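Local coordinates for protein ethanolamine kinase Pv091845 (Plasmodium vivax, PDB 2QG7) that probably phosphorylates ethanolamine, the first step in making phosphatidylethanolamine from it, at residues 182-194 with 295-307. Sequence-based numbering, arbitrary orientation.
Sequences FMDGYALSREDIK and CDLLSSNIINTVG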
ATOM      1  N   PHE D 182      26.203 -24.423  -3.487  1.00 66.32           N
ATOM      2  CA  PHE D 182      25.914 -23.577  -2.355  1.00 65.98           C
ATOM      3  C   PHE D 182      26.966 -22.492  -2.249  1.00 66.80           C
ATOM      4  O   PHE D 182      28.181 -22.739  -2.416  1.00 67.23           O
ATOM      5  CB  PHE D 182      25.856 -24.398  -1.067  1.00 65.53           C
ATOM      6  CG  PHE D 182      25.650 -23.576   0.179  1.00 64.57           C
ATOM      7  CD1 PHE D 182      24.377 -23.114   0.527  1.00 65.45           C
ATOM      8  CD2 PHE D 182      26.727 -23.274   1.010  1.00 63.39           C
ATOM      9  CE1 PHE D 182      24.187 -22.341   1.691  1.00 66.22           C
ATOM     10  CE2 PHE D 182      26.551 -22.520   2.169  1.00 64.03           C
ATOM     11  CZ  PHE D 182      25.282 -22.048   2.513  1.00 65.01           C
ATOM     12  N   MET D 183      26.494 -21.276  -1.980  1.00 67.21           N
ATOM     13  CA  MET D 183      27.381 -20.164  -1.693  1.00 67.06           C
ATOM     14  C   MET D 183      27.036 -19.579  -0.321  1.00 66.20           C
ATOM     15  O   MET D 183      25.892 -19.221  -0.043  1.00 66.52           O
ATOM     16  CB  MET D 183      27.251 -19.117  -2.794  1.00 67.63           C
ATOM     17  CG  MET D 183      28.255 -17.953  -2.700  1.00 70.55           C
ATOM     18  SD  MET D 183      27.857 -16.588  -3.855  1.00 75.56           S
ATOM     19  CE  MET D 183      26.188 -16.166  -3.313  1.00 71.42           C
ATOM     20  N   ASP D 184      28.037 -19.490   0.541  1.00 65.44           N
ATOM     21  CA  ASP D 184      27.873 -18.876   1.865  1.00 64.09           C
ATOM     22  C   ASP D 184      27.762 -17.346   1.757  1.00 62.20           C
ATOM     23  O   ASP D 184      28.179 -16.749   0.758  1.00 61.57           O
ATOM     24  CB  ASP D 184      29.064 -19.260   2.748  1.00 65.17           C
ATOM     25  CG  ASP D 184      28.640 -19.821   4.102  1.00 67.65           C
ATOM     26  OD1 ASP D 184      27.776 -19.189   4.783  1.00 69.75           O
ATOM     27  OD2 ASP D 184      29.192 -20.899   4.473  1.00 66.86           O
ATOM     28  N   GLY D 185      27.194 -16.725   2.792  1.00 60.24           N
ATOM     29  CA  GLY D 185      27.004 -15.276   2.842  1.00 57.81           C
ATOM     30  C   GLY D 185      25.589 -14.895   3.256  1.00 56.57           C
ATOM     31  O   GLY D 185      24.727 -15.752   3.423  1.00 55.86           O
ATOM     32  N   TYR D 186      25.341 -13.598   3.424  1.00 55.31           N
ATOM     33  CA  TYR D 186      24.023 -13.148   3.839  1.00 53.82           C
ATOM     34  C   TYR D 186      23.404 -12.168   2.838  1.00 53.27           C
ATOM     35  O   TYR D 186      24.123 -11.398   2.159  1.00 52.89           O
ATOM     36  CB  TYR D 186      24.084 -12.577   5.258  1.00 53.98           C
ATOM     37  CG  TYR D 186      24.764 -11.239   5.348  1.00 53.25           C
ATOM     38  CD1 TYR D 186      26.139 -11.159   5.549  1.00 53.77           C
ATOM     39  CD2 TYR D 186      24.028 -10.044   5.208  1.00 51.25           C
ATOM     40  CE1 TYR D 186      26.786  -9.904   5.643  1.00 53.46           C
ATOM     41  CE2 TYR D 186      24.651  -8.808   5.261  1.00 51.98           C
ATOM     42  CZ  TYR D 186      26.030  -8.744   5.497  1.00 52.40           C
ATOM     43  OH  TYR D 186      26.666  -7.538   5.576  1.00 54.57           O
ATOM     44  N   ALA D 187      22.078 -12.206   2.738  1.00 52.13           N
ATOM     45  CA  ALA D 187      21.365 -11.363   1.795  1.00 51.39           C
ATOM     46  C   ALA D 187      21.253  -9.989   2.386  1.00 51.27           C
ATOM     47  O   ALA D 187      21.123  -9.851   3.595  1.00 52.14           O
ATOM     48  CB  ALA D 187      20.013 -11.907   1.489  1.00 51.26           C
ATOM     49  N   LEU D 188      21.334  -8.977   1.521  1.00 50.80           N
ATOM     50  CA  LEU D 188      21.372  -7.593   1.929  1.00 50.06           C
ATOM     51  C   LEU D 188      19.958  -7.060   2.180  1.00 50.00           C
ATOM     52  O   LEU D 188      18.983  -7.600   1.650  1.00 50.09           O
ATOM     53  CB  LEU D 188      22.084  -6.750   0.852  1.00 50.18           C
ATOM     54  CG  LEU D 188      23.592  -6.825   0.578  1.00 47.64           C
ATOM     55  CD1 LEU D 188      23.945  -5.572  -0.194  1.00 42.61           C
ATOM     56  CD2 LEU D 188      24.353  -6.850   1.863  1.00 48.48           C
ATOM     57  N   SER D 189      19.865  -5.995   2.982  1.00 49.13           N
ATOM     58  CA  SER D 189      18.594  -5.336   3.252  1.00 48.88           C
ATOM     59  C   SER D 189      18.500  -4.134   2.355  1.00 49.22           C
ATOM     60  O   SER D 189      19.487  -3.767   1.739  1.00 50.45           O
ATOM     61  CB  SER D 189      18.496  -4.916   4.726  1.00 49.19           C
ATOM     62  OG  SER D 189      19.556  -4.050   5.101  1.00 46.83           O
ATOM     63  N   ARG D 190      17.328  -3.528   2.248  1.00 48.76           N
ATOM     64  CA  ARG D 190      17.188  -2.377   1.391  1.00 48.94           C
ATOM     65  C   ARG D 190      17.958  -1.200   1.967  1.00 49.60           C
ATOM     66  O   ARG D 190      18.289  -0.273   1.246  1.00 50.52           O
ATOM     67  CB  ARG D 190      15.710  -2.035   1.138  1.00 48.37           C
ATOM     68  CG  ARG D 190      14.986  -1.681   2.390  1.00 49.99           C
ATOM     69  CD  ARG D 190      13.613  -1.155   2.178  1.00 47.23           C
ATOM     70  NE  ARG D 190      13.144  -0.510   3.399  1.00 50.44           N
ATOM     71  CZ  ARG D 190      11.909  -0.032   3.584  1.00 49.53           C
ATOM     72  NH1 ARG D 190      11.001  -0.142   2.601  1.00 46.95           N
ATOM     73  NH2 ARG D 190      11.599   0.555   4.754  1.00 43.22           N
ATOM     74  N   GLU D 191      18.256  -1.230   3.260  1.00 50.13           N
ATOM     75  CA  GLU D 191      19.093  -0.189   3.803  1.00 51.80           C
ATOM     76  C   GLU D 191      20.547  -0.461   3.482  1.00 51.99           C
ATOM     77  O   GLU D 191      21.325   0.498   3.413  1.00 53.92           O
ATOM     78  CB  GLU D 191      18.876   0.094   5.318  1.00 52.27           C
ATOM     79  CG  GLU D 191      18.324  -1.067   6.152  1.00 57.14           C
ATOM     80  CD  GLU D 191      16.797  -1.310   5.944  1.00 61.40           C
ATOM     81  OE1 GLU D 191      16.019  -0.327   6.053  1.00 65.48           O
ATOM     82  OE2 GLU D 191      16.380  -2.474   5.691  1.00 58.82           O
ATOM     83  N   ASP D 192      20.924  -1.735   3.270  1.00 51.16           N
ATOM     84  CA  ASP D 192      22.282  -2.040   2.840  1.00 50.16           C
ATOM     85  C   ASP D 192      22.564  -1.554   1.428  1.00 49.88           C
ATOM     86  O   ASP D 192      23.611  -0.961   1.192  1.00 50.54           O
ATOM     87  CB  ASP D 192      22.594  -3.527   2.935  1.00 49.78           C
ATOM     88  CG  ASP D 192      22.657  -4.016   4.370  1.00 52.58           C
ATOM     89  OD1 ASP D 192      22.363  -5.209   4.600  1.00 57.63           O
ATOM     90  OD2 ASP D 192      22.986  -3.230   5.284  1.00 53.37           O
ATOM     91  N   ILE D 193      21.654  -1.829   0.491  1.00 48.25           N
ATOM     92  CA  ILE D 193      21.838  -1.423  -0.895  1.00 47.64           C
ATOM     93  C   ILE D 193      21.911   0.085  -1.108  1.00 48.23           C
ATOM     94  O   ILE D 193      22.461   0.552  -2.101  1.00 48.56           O
ATOM     95  CB  ILE D 193      20.823  -2.111  -1.882  1.00 47.02           C
ATOM     96  CG1 ILE D 193      19.373  -1.557  -1.742  1.00 44.80           C
ATOM     97  CG2 ILE D 193      20.965  -3.654  -1.772  1.00 47.13           C
ATOM     98  CD1 ILE D 193      18.431  -2.139  -2.766  1.00 38.10           C
ATOM     99  N   LYS D 194      21.355   0.836  -0.161  1.00 49.65           N
ATOM    100  CA  LYS D 194      21.318   2.282  -0.202  1.00 50.08           C
ATOM    101  C   LYS D 194      22.603   2.855   0.397  1.00 50.49           C
ATOM    102  O   LYS D 194      22.992   3.979   0.112  1.00 50.51           O
ATOM    103  CB  LYS D 194      20.105   2.769   0.593  1.00 51.01           C
ATOM    104  CG  LYS D 194      19.859   4.314   0.534  1.00 52.50           C
ATOM    105  CD  LYS D 194      18.635   4.672   1.352  1.00 53.47           C
ATOM    106  CE  LYS D 194      18.384   6.163   1.403  1.00 55.53           C
ATOM    107  NZ  LYS D 194      17.943   6.687   0.069  1.00 54.15           N
ATOM    108  N   CYS D 295      18.090  -7.987 -14.045  1.00 43.97           N
ATOM    109  CA  CYS D 295      16.629  -7.739 -14.226  1.00 44.05           C
ATOM    110  C   CYS D 295      15.749  -7.812 -12.980  1.00 43.68           C
ATOM    111  O   CYS D 295      14.579  -7.473 -13.063  1.00 43.83           O
ATOM    112  CB  CYS D 295      16.028  -8.595 -15.342  1.00 43.64           C
ATOM    113  SG  CYS D 295      16.837  -8.422 -16.919  1.00 45.96           S
ATOM    114  N   ASP D 296      16.326  -8.263 -11.859  1.00 43.87           N
ATOM    115  CA  ASP D 296      15.639  -8.440 -10.591  1.00 44.02           C
ATOM    116  C   ASP D 296      16.588  -8.162  -9.432  1.00 44.15           C
ATOM    117  O   ASP D 296      16.771  -8.945  -8.492  1.00 43.82           O
ATOM    118  CB  ASP D 296      15.009  -9.839 -10.496  1.00 44.18           C
ATOM    119  CG  ASP D 296      13.963  -9.917  -9.416  1.00 46.86           C
ATOM    120  OD1 ASP D 296      13.397  -8.847  -9.016  1.00 48.06           O
ATOM    121  OD2 ASP D 296      13.726 -11.044  -8.930  1.00 50.01           O
ATOM    122  N   LEU D 297      17.219  -7.010  -9.504  1.00 45.12           N
ATOM    123  CA  LEU D 297      18.292  -6.725  -8.573  1.00 45.29           C
ATOM    124  C   LEU D 297      17.761  -6.086  -7.305  1.00 45.32           C
ATOM    125  O   LEU D 297      18.140  -4.979  -6.935  1.00 45.21           O
ATOM    126  CB  LEU D 297      19.365  -5.900  -9.258  1.00 44.86           C
ATOM    127  CG  LEU D 297      20.829  -6.115  -8.821  1.00 48.64           C
ATOM    128  CD1 LEU D 297      21.377  -7.542  -9.077  1.00 44.14           C
ATOM    129  CD2 LEU D 297      21.718  -5.045  -9.489  1.00 48.11           C
ATOM    130  N   LEU D 298      16.860  -6.807  -6.647  1.00 45.83           N
ATOM    131  CA  LEU D 298      16.406  -6.456  -5.293  1.00 45.64           C
ATOM    132  C   LEU D 298      17.434  -6.879  -4.260  1.00 44.67           C
ATOM    133  O   LEU D 298      18.288  -7.696  -4.539  1.00 44.06           O
ATOM    134  CB  LEU D 298      15.013  -7.044  -4.975  1.00 45.83           C
ATOM    135  CG  LEU D 298      14.511  -8.377  -5.551  1.00 47.43           C
ATOM    136  CD1 LEU D 298      14.988  -9.552  -4.736  1.00 46.05           C
ATOM    137  CD2 LEU D 298      13.002  -8.388  -5.595  1.00 46.61           C
ATOM    138  N   SER D 299      17.336  -6.308  -3.064  1.00 44.86           N
ATOM    139  CA  SER D 299      18.375  -6.446  -2.039  1.00 46.04           C
ATOM    140  C   SER D 299      18.611  -7.859  -1.561  1.00 46.02           C
ATOM    141  O   SER D 299      19.716  -8.210  -1.211  1.00 46.80           O
ATOM    142  CB  SER D 299      18.102  -5.541  -0.835  1.00 46.09           C
ATOM    143  OG  SER D 299      16.844  -5.869  -0.265  1.00 48.95           O
ATOM    144  N   SER D 300      17.563  -8.667  -1.557  1.00 46.78           N
ATOM    145  CA  SER D 300      17.635 -10.080  -1.182  1.00 46.43           C
ATOM    146  C   SER D 300      18.274 -10.948  -2.258  1.00 45.86           C
ATOM    147  O   SER D 300      18.628 -12.075  -1.993  1.00 45.79           O
ATOM    148  CB  SER D 300      16.233 -10.604  -0.797  1.00 47.03           C
ATOM    149  OG  SER D 300      15.407 -10.729  -1.942  1.00 47.43           O
ATOM    150  N   ASN D 301      18.429 -10.405  -3.469  1.00 45.96           N
ATOM    151  CA  ASN D 301      19.231 -11.011  -4.544  1.00 44.70           C
ATOM    152  C   ASN D 301      20.725 -10.644  -4.567  1.00 44.67           C
ATOM    153  O   ASN D 301      21.453 -11.052  -5.459  1.00 44.19           O
ATOM    154  CB  ASN D 301      18.570 -10.735  -5.889  1.00 44.58           C
ATOM    155  CG  ASN D 301      17.453 -11.718  -6.177  1.00 43.43           C
ATOM    156  OD1 ASN D 301      17.358 -12.707  -5.483  1.00 44.43           O
ATOM    157  ND2 ASN D 301      16.609 -11.446  -7.174  1.00 42.56           N
ATOM    158  N   ILE D 302      21.167  -9.886  -3.559  1.00 45.37           N
ATOM    159  CA  ILE D 302      22.545  -9.438  -3.431  1.00 45.89           C
ATOM    160  C   ILE D 302      23.106  -9.967  -2.120  1.00 47.00           C
ATOM    161  O   ILE D 302      22.601  -9.672  -1.071  1.00 46.32           O
ATOM    162  CB  ILE D 302      22.652  -7.896  -3.511  1.00 45.49           C
ATOM    163  CG1 ILE D 302      21.997  -7.368  -4.779  1.00 42.98           C
ATOM    164  CG2 ILE D 302      24.109  -7.433  -3.461  1.00 46.92           C
ATOM    165  CD1 ILE D 302      21.709  -5.892  -4.736  1.00 41.93           C
ATOM    166  N   ILE D 303      24.162 -10.765  -2.218  1.00 49.31           N
ATOM    167  CA  ILE D 303      24.724 -11.534  -1.093  1.00 50.47           C
ATOM    168  C   ILE D 303      26.084 -10.957  -0.727  1.00 52.00           C
ATOM    169  O   ILE D 303      26.929 -10.735  -1.598  1.00 52.20           O
ATOM    170  CB  ILE D 303      24.874 -13.059  -1.499  1.00 50.58           C
ATOM    171  CG1 ILE D 303      23.569 -13.603  -2.137  1.00 49.06           C
ATOM    172  CG2 ILE D 303      25.407 -13.927  -0.339  1.00 49.61           C
ATOM    173  CD1 ILE D 303      22.339 -13.716  -1.173  1.00 48.87           C
ATOM    174  N   ASN D 304      26.279 -10.676   0.556  1.00 53.56           N
ATOM    175  CA  ASN D 304      27.577 -10.253   1.041  1.00 55.14           C
ATOM    176  C   ASN D 304      28.283 -11.432   1.682  1.00 56.65           C
ATOM    177  O   ASN D 304      27.878 -11.879   2.750  1.00 57.04           O
ATOM    178  CB  ASN D 304      27.440  -9.136   2.078  1.00 55.07           C
ATOM    179  CG  ASN D 304      28.774  -8.635   2.560  1.00 53.62           C
ATOM    180  OD1 ASN D 304      29.780  -8.798   1.881  1.00 56.47           O
ATOM    181  ND2 ASN D 304      28.794  -8.022   3.709  1.00 51.48           N
ATOM    182  N   THR D 305      29.327 -11.944   1.031  1.00 59.09           N
ATOM    183  CA  THR D 305      30.112 -13.049   1.593  1.00 61.49           C
ATOM    184  C   THR D 305      31.385 -12.490   2.189  1.00 63.32           C
ATOM    185  O   THR D 305      32.330 -12.186   1.460  1.00 63.78           O
ATOM    186  CB  THR D 305      30.455 -14.114   0.557  1.00 61.37           C
ATOM    187  OG1 THR D 305      29.257 -14.526  -0.137  1.00 61.00           O
ATOM    188  CG2 THR D 305      31.111 -15.331   1.254  1.00 62.22           C
ATOM    189  N   VAL D 306      31.392 -12.343   3.514  1.00 65.44           N
ATOM    190  CA  VAL D 306      32.483 -11.672   4.223  1.00 67.45           C
ATOM    191  C   VAL D 306      33.706 -12.610   4.328  1.00 68.76           C
ATOM    192  O   VAL D 306      33.605 -13.728   4.862  1.00 69.62           O
ATOM    193  CB  VAL D 306      32.035 -11.141   5.621  1.00 67.61           C
ATOM    194  CG1 VAL D 306      33.200 -10.429   6.338  1.00 69.19           C
ATOM    195  CG2 VAL D 306      30.868 -10.184   5.484  1.00 66.29           C
ATOM    196  N   GLY D 307      34.841 -12.151   3.790  1.00 69.46           N
ATOM    197  CA  GLY D 307      36.063 -12.938   3.729  1.00 70.28           C
ATOM    198  C   GLY D 307      36.823 -12.700   2.430  1.00 70.80           C
ATOM    199  O   GLY D 307      37.540 -13.589   1.945  1.00 71.08           O
TER
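Tyr186 and Asn304 pair through both backbone and side chain. They form an antiparallel hydrogen-bonded pair, with Tyr186 N to Asn304 O 3.1 Å and Asn304 N to Tyr186 O 2.8 Å. The Asn304 side chain runs alongside the tyrosine, pointing the same way. Its CB lies over one ring face, offset toward the rim, in a CH-pi contact. CG is anti to the backbone N (chi1 -178°), and this carries the amide out toward the phenol end. There ND2 gives Tyr186 OH a nearly straight hydrogen bond of 2.9 Å, with the oxygen in the amide plane. Ring and amide planes stand 66° apart. ND2 also donates to Asp345, and OD1 takes a weak hydrogen bond from Ser346. Val306 CG2 meets the ring edge.

On the other sheet face, Ile303 CD1 touches Ala187 CB, and Ile303 CG2 meets Met183 CE at 3.8 Å. Thr305 OG1 donates to Asp184 O at 2.6 Å. Leu188 N donates to Ile302 O at 3.0 Å, and Ile193 CG2 packs on Ser299 CB.

Strand 186-187 edges a small antiparallel sheet, with 302-304 in the middle and 347-349 beyond. Helix 196-210 supplies Phe198 against Tyr186 and Asn304; helix 360-369 brings His367 against Ile193 and Ile302.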